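Local coordinates for 6-pyruvoyl tetrahydropterin synthase (Plasmodium falciparum, PDB 1Y13), which belongs to the zinc-binding 6-pyruvoyl tetrahydropterin synthase family and is a six-chain assembly that holds biopterin where neighbouring subunits meet, at residues Y68-S73 against V152-S157; Q145-M150 against H161-S166. One frame throughout, in Å; residues are numbered along the deposited sequence.

Contact 1. Residues Y68-S73 against V152-S157; sequences YVIDFS and VSLLKS. With BIO (biopterin), chain G.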
loop_
_atom_site.group_PDB
_atom_site.type_symbol
_atom_site.label_atom_id
_atom_site.label_comp_id
_atom_site.label_asym_id
_atom_site.label_seq_id
_atom_site.Cartn_x
_atom_site.Cartn_y
_atom_site.Cartn_z
ATOM N N TYR A 68 19.486 15.715 12.746
ATOM C CA TYR A 68 18.162 15.804 12.145
ATOM C C TYR A 68 17.969 17.044 11.276
ATOM O O TYR A 68 18.576 18.084 11.536
ATOM C CB TYR A 68 17.097 15.914 13.237
ATOM C CG TYR A 68 17.025 14.812 14.256
ATOM C CD1 TYR A 68 17.439 13.508 13.960
ATOM C CD2 TYR A 68 16.511 15.068 15.523
ATOM C CE1 TYR A 68 17.338 12.499 14.916
ATOM C CE2 TYR A 68 16.400 14.061 16.479
ATOM C CZ TYR A 68 16.820 12.783 16.176
ATOM O OH TYR A 68 16.711 11.788 17.130
ATOM N N VAL A 69 17.081 16.950 10.284
ATOM C CA VAL A 69 16.510 18.154 9.700
ATOM C C VAL A 69 15.659 18.798 10.798
ATOM O O VAL A 69 15.840 19.969 11.133
ATOM C CB VAL A 69 15.658 17.868 8.444
ATOM C CG1 VAL A 69 14.853 19.107 8.038
ATOM C CG2 VAL A 69 16.536 17.413 7.294
ATOM N N ILE A 70 14.746 17.991 11.342
ATOM C CA ILE A 70 13.936 18.255 12.536
ATOM C C ILE A 70 13.458 16.871 13.041
ATOM O O ILE A 70 13.318 15.946 12.247
ATOM C CB ILE A 70 12.733 19.248 12.264
ATOM C CG1 ILE A 70 12.042 19.676 13.564
ATOM C CG2 ILE A 70 11.696 18.684 11.275
ATOM C CD1 ILE A 70 11.271 20.983 13.460
ATOM N N ASP A 71 13.253 16.731 14.350
ATOM C CA ASP A 71 12.777 15.476 14.952
ATOM C C ASP A 71 11.447 15.021 14.331
ATOM O O ASP A 71 10.515 15.800 14.241
ATOM C CB ASP A 71 12.615 15.647 16.465
ATOM C CG ASP A 71 12.677 14.318 17.231
ATOM O OD1 ASP A 71 12.120 13.311 16.760
ATOM O OD2 ASP A 71 13.288 14.276 18.316
ATOM N N PHE A 72 11.381 13.770 13.880
ATOM C CA PHE A 72 10.142 13.227 13.319
ATOM C C PHE A 72 8.992 13.400 14.327
ATOM O O PHE A 72 7.883 13.733 13.937
ATOM C CB PHE A 72 10.261 11.736 12.995
ATOM C CG PHE A 72 11.091 11.409 11.768
ATOM C CD1 PHE A 72 10.817 11.987 10.539
ATOM C CD2 PHE A 72 12.058 10.407 11.832
ATOM C CE1 PHE A 72 11.556 11.636 9.419
ATOM C CE2 PHE A 72 12.799 10.043 10.714
ATOM C CZ PHE A 72 12.566 10.666 9.510
ATOM N N SER A 73 9.271 13.192 15.618
ATOM C CA SER A 73 8.236 13.278 16.663
ATOM C C SER A 73 7.556 14.647 16.771
ATOM O O SER A 73 6.378 14.727 17.082
ATOM C CB SER A 73 8.786 12.856 18.023
ATOM O OG SER A 73 9.661 13.850 18.507
ATOM N N VAL A 152 7.036 29.439 13.672
ATOM C CA VAL A 152 7.912 29.914 12.595
ATOM C C VAL A 152 9.369 30.203 13.013
ATOM O O VAL A 152 10.282 30.070 12.190
ATOM C CB VAL A 152 7.281 31.127 11.863
ATOM C CG1 VAL A 152 7.249 32.373 12.781
ATOM C CG2 VAL A 152 8.018 31.414 10.542
ATOM N N SER A 153 9.598 30.593 14.268
ATOM C CA SER A 153 10.956 30.932 14.728
ATOM C C SER A 153 11.802 29.693 15.045
ATOM O O SER A 153 13.031 29.727 14.893
ATOM C CB SER A 153 10.922 31.887 15.933
ATOM O OG SER A 153 10.519 31.217 17.118
ATOM N N LEU A 154 11.146 28.619 15.499
ATOM C CA LEU A 154 11.782 27.296 15.593
ATOM C C LEU A 154 12.279 26.867 14.219
ATOM O O LEU A 154 13.453 26.516 14.053
ATOM C CB LEU A 154 10.825 26.215 16.137
ATOM C CG LEU A 154 11.401 24.776 16.049
ATOM C CD1 LEU A 154 12.602 24.559 17.014
ATOM C CD2 LEU A 154 10.320 23.728 16.289
ATOM N N LEU A 155 11.385 26.904 13.240
ATOM C CA LEU A 155 11.728 26.517 11.879
ATOM C C LEU A 155 12.917 27.310 11.345
ATOM O O LEU A 155 13.833 26.732 10.751
ATOM C CB LEU A 155 10.513 26.640 10.949
ATOM C CG LEU A 155 9.310 25.821 11.412
ATOM C CD1 LEU A 155 8.052 26.205 10.650
ATOM C CD2 LEU A 155 9.572 24.283 11.352
ATOM N N LYS A 156 12.920 28.621 11.585
ATOM C CA LYS A 156 14.014 29.488 11.157
ATOM C C LYS A 156 15.339 29.223 11.857
ATOM O O LYS A 156 16.395 29.353 11.241
ATOM C CB LYS A 156 13.660 30.970 11.340
ATOM C CG LYS A 156 12.432 31.435 10.567
ATOM C CD LYS A 156 12.491 31.112 9.066
ATOM C CE LYS A 156 11.582 32.076 8.281
ATOM N NZ LYS A 156 12.069 33.498 8.428
ATOM N N SER A 157 15.298 28.906 13.150
ATOM C CA SER A 157 16.535 28.590 13.883
ATOM C C SER A 157 17.196 27.296 13.354
ATOM O O SER A 157 18.418 27.134 13.419
ATOM C CB SER A 157 16.272 28.491 15.393
ATOM O OG SER A 157 15.354 27.445 15.698
HETATM N N1 BIO G . 13.970 12.250 13.671
HETATM N N2 BIO G . 14.468 13.503 11.797
HETATM C C2 BIO G . 14.663 12.370 12.523
HETATM N N3 BIO G . 15.518 11.398 12.113
HETATM C C4 BIO G . 15.738 10.275 12.838
HETATM O O4 BIO G . 16.523 9.390 12.468
HETATM C C4A BIO G . 14.993 10.062 14.093
HETATM C C8A BIO G . 14.090 11.143 14.454
HETATM N N8 BIO G . 13.397 11.009 15.584
HETATM C C7 BIO G . 13.528 9.936 16.364
HETATM C C6 BIO G . 14.343 8.890 16.046
HETATM N N5 BIO G . 15.099 8.976 14.899
HETATM C C9 BIO G . 14.424 7.738 17.032
HETATM O O9 BIO G . 15.594 6.900 16.859
HETATM C C10 BIO G . 13.279 6.706 17.121
HETATM O O10 BIO G . 13.081 5.958 15.884
HETATM C C11 BIO G . 12.044 7.277 17.842
#
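Leu154 is the first residue of helix 152-157 to meet Ile70: Leu154 CD2 lies 4.1 Å from Ile70 CD1, the two side chains passing at a slant. In Ile70, CG1 stands anti to the backbone N (chi1 -171°), which aims it at the helix, and a near-extended chi2 carries CD1 on to it. One residue on, Leu155 offers the same methyl a second surface, its CD2 standing 4.3 Å from Ile70 CD1. With only about 80 Å² buried in total, one isoleucine tip against two consecutive leucines is the whole touching surface. Ser157 closes the helix segment by turning its own hydroxyl back, Ser157 OG donating to Leu154 O at 2.7 Å.

The backbone around Ile70 serves biopterin. Ile70 O accepts from biopterin N2 at 2.7 Å, and Phe72 N donates to biopterin N1 at 3.0 Å with an almost straight N-H (167°). The pterin lies between two aromatic faces, Tyr68 CD1 at 3.3 Å from biopterin C2 on one side and Phe72 CD2 at 3.2 Å from biopterin N1 on the other. Asp71 caps helix 72-86 through OD1, which takes Ser73 N from above the carboxylate plane. Glu136 of the second subunit bonds both biopterin and Val69 N.

The chemistry is thus split at Ile70: its side chain meets the helix through apolar methyl contacts, with no polar bond between them, while its carbonyl, with the next-but-one amide, reads the polar edge of the pterin, in a pocket shared between subunits.

Contact 2. Residues Q145-M150 against H161-S166; sequences QLIEEM and HYIEIS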
loop_
_atom_site.group_PDB
_atom_site.type_symbol
_atom_site.label_atom_id
_atom_site.label_comp_id
_atom_site.label_asym_id
_atom_site.label_seq_id
_atom_site.Cartn_x
_atom_site.Cartn_y
_atom_site.Cartn_z
ATOM N N GLN A 145 -2.204 26.521 9.747
ATOM C CA GLN A 145 -2.261 25.996 11.121
ATOM C C GLN A 145 -0.976 25.304 11.572
ATOM O O GLN A 145 -0.506 25.543 12.682
ATOM C CB GLN A 145 -3.429 25.013 11.284
ATOM C CG GLN A 145 -4.794 25.642 11.164
ATOM C CD GLN A 145 -5.037 26.692 12.230
ATOM O OE1 GLN A 145 -5.161 27.890 11.930
ATOM N NE2 GLN A 145 -5.088 26.252 13.487
ATOM N N LEU A 146 -0.419 24.446 10.719
ATOM C CA LEU A 146 0.769 23.673 11.078
ATOM C C LEU A 146 1.969 24.585 11.204
ATOM O O LEU A 146 2.813 24.408 12.080
ATOM C CB LEU A 146 1.056 22.571 10.058
ATOM C CG LEU A 146 0.241 21.291 10.221
ATOM C CD1 LEU A 146 0.454 20.387 9.019
ATOM C CD2 LEU A 146 0.566 20.556 11.537
ATOM N N ILE A 147 2.038 25.580 10.336
ATOM C CA ILE A 147 3.101 26.550 10.428
ATOM C C ILE A 147 3.028 27.292 11.766
ATOM O O ILE A 147 4.055 27.535 12.403
ATOM C CB ILE A 147 3.096 27.498 9.215
ATOM C CG1 ILE A 147 3.672 26.756 7.989
ATOM C CG2 ILE A 147 3.914 28.738 9.508
ATOM C CD1 ILE A 147 3.574 27.560 6.691
ATOM N N GLU A 148 1.823 27.638 12.210
ATOM C CA GLU A 148 1.663 28.265 13.534
ATOM C C GLU A 148 2.023 27.292 14.662
ATOM O O GLU A 148 2.711 27.672 15.605
ATOM C CB GLU A 148 0.221 28.749 13.737
ATOM C CG GLU A 148 -0.139 30.032 12.985
ATOM C CD GLU A 148 -1.639 30.382 13.059
ATOM O OE1 GLU A 148 -2.428 29.621 13.682
ATOM O OE2 GLU A 148 -2.028 31.433 12.486
ATOM N N GLU A 149 1.528 26.050 14.574
ATOM C CA GLU A 149 1.821 25.030 15.604
ATOM C C GLU A 149 3.310 24.814 15.794
ATOM O O GLU A 149 3.805 24.788 16.930
ATOM C CB GLU A 149 1.197 23.667 15.275
ATOM C CG GLU A 149 -0.314 23.574 15.432
ATOM C CD GLU A 149 -0.789 23.810 16.862
ATOM O OE1 GLU A 149 0.057 23.792 17.804
ATOM O OE2 GLU A 149 -2.019 24.018 17.034
HETATM N N MSE A 150 4.015 24.643 14.678
HETATM C CA MSE A 150 5.453 24.337 14.702
HETATM C C MSE A 150 6.279 25.537 15.080
HETATM O O MSE A 150 7.456 25.409 15.412
HETATM C CB MSE A 150 5.911 23.807 13.357
HETATM C CG MSE A 150 5.331 22.469 13.080
HETATM SE SE MSE A 150 6.171 21.774 11.508
HETATM C CE MSE A 150 5.185 22.805 10.042
ATOM N N HIS A 161 13.326 25.992 5.269
ATOM C CA HIS A 161 12.975 27.062 4.323
ATOM C C HIS A 161 11.769 26.727 3.455
ATOM O O HIS A 161 11.315 27.555 2.667
ATOM C CB HIS A 161 14.194 27.486 3.465
ATOM C CG HIS A 161 14.923 26.335 2.832
ATOM N ND1 HIS A 161 15.832 25.558 3.522
ATOM C CD2 HIS A 161 14.863 25.819 1.581
ATOM C CE1 HIS A 161 16.301 24.615 2.722
ATOM N NE2 HIS A 161 15.731 24.751 1.538
ATOM N N TYR A 162 11.222 25.529 3.629
ATOM C CA TYR A 162 10.149 25.068 2.766
ATOM C C TYR A 162 9.314 24.028 3.486
ATOM O O TYR A 162 9.844 23.149 4.153
ATOM C CB TYR A 162 10.725 24.501 1.469
ATOM C CG TYR A 162 9.712 23.878 0.532
ATOM C CD1 TYR A 162 9.017 24.656 -0.390
ATOM C CD2 TYR A 162 9.470 22.515 0.556
ATOM C CE1 TYR A 162 8.107 24.089 -1.256
ATOM C CE2 TYR A 162 8.567 21.933 -0.310
ATOM C CZ TYR A 162 7.888 22.726 -1.208
ATOM O OH TYR A 162 6.990 22.151 -2.069
ATOM N N ILE A 163 8.001 24.164 3.360
ATOM C CA ILE A 163 7.049 23.261 3.993
ATOM C C ILE A 163 5.969 22.892 2.974
ATOM O O ILE A 163 5.473 23.741 2.224
ATOM C CB ILE A 163 6.426 23.912 5.235
ATOM C CG1 ILE A 163 7.503 24.170 6.280
ATOM C CG2 ILE A 163 5.384 23.010 5.879
ATOM C CD1 ILE A 163 7.087 25.110 7.361
ATOM N N GLU A 164 5.592 21.624 2.965
ATOM C CA GLU A 164 4.635 21.120 2.004
ATOM C C GLU A 164 3.708 20.136 2.697
ATOM O O GLU A 164 4.160 19.264 3.446
ATOM C CB GLU A 164 5.388 20.425 0.884
ATOM C CG GLU A 164 4.553 20.005 -0.295
ATOM C CD GLU A 164 5.355 19.126 -1.234
ATOM O OE1 GLU A 164 6.159 19.658 -2.044
ATOM O OE2 GLU A 164 5.187 17.898 -1.151
ATOM N N ILE A 165 2.407 20.282 2.475
ATOM C CA ILE A 165 1.482 19.255 2.911
ATOM C C ILE A 165 0.686 18.690 1.739
ATOM O O ILE A 165 0.342 19.402 0.782
ATOM C CB ILE A 165 0.482 19.713 4.035
ATOM C CG1 ILE A 165 -0.525 20.692 3.502
ATOM C CG2 ILE A 165 1.155 20.329 5.252
ATOM C CD1 ILE A 165 -1.863 20.384 4.011
ATOM N N SER A 166 0.408 17.403 1.815
ATOM C CA SER A 166 -0.496 16.762 0.907
ATOM C C SER A 166 -1.740 16.430 1.693
ATOM O O SER A 166 -1.658 15.898 2.804
ATOM C CB SER A 166 0.116 15.469 0.391
ATOM O OG SER A 166 1.067 15.750 -0.619
#
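Ile163 and Ile165 of strand 162-168 rise into the underside of helix 135-150, the helix-on-sheet packing of the tunnelling fold (T-fold), in which paired helices cover one face of an antiparallel sheet. The axes of the short segments come within 10.4 Å and run at 130°, so the helix meets the strand at a slant. Ile163 fits between Ile147 and Met150, Ile165 against Leu146.

The larger bump is Ile163, with 61 Å² of its surface against the helix. Its CD1 enters a hollow one helical turn long, walled by Ile147 CG1 at 3.8 Å and by the Met150 methyl, CE, at 4.0 Å from Ile163 CD1. Met150, present as selenomethionine, stays extended as far as SE and then turns about the CG-SE bond (chi3 -78°), bringing CE tip to tip with the isoleucine. Two residues along, Ile165 turns CG2 against Leu146 CD1 at 3.8 Å. Val82 and Leu75 of helix 72-86 flank Leu146 and Met150 respectively, and Leu57 of strand 49-62 borders both isoleucines.

Alternation sends Tyr162 and Glu164 to the other face of the strand, where Tyr162 OH donates to the anti lone pair of Glu164 OE1 at 2.6 Å.

Overall arrangement
The centres of the two contacts lie about 11 Å apart on the same side of the chain's centre, and their segments alternate in sequence: 68-73, then 145-150, 152-157 and 161-166. Helix 135-150 leads into helix 152-157, which leads into strand 162-168, so the short helix of contact 1 sits in the connection between the two halves of contact 2. They also touch directly, Leu155 CD1 packing on Ile163 CD1 at 3.6 Å. Leu155 therefore belongs to one continuous apolar layer that runs from the helix-covered sheet to Ile70. That layer joins the core of the subunit to the loop lining the biopterin pocket at its edge.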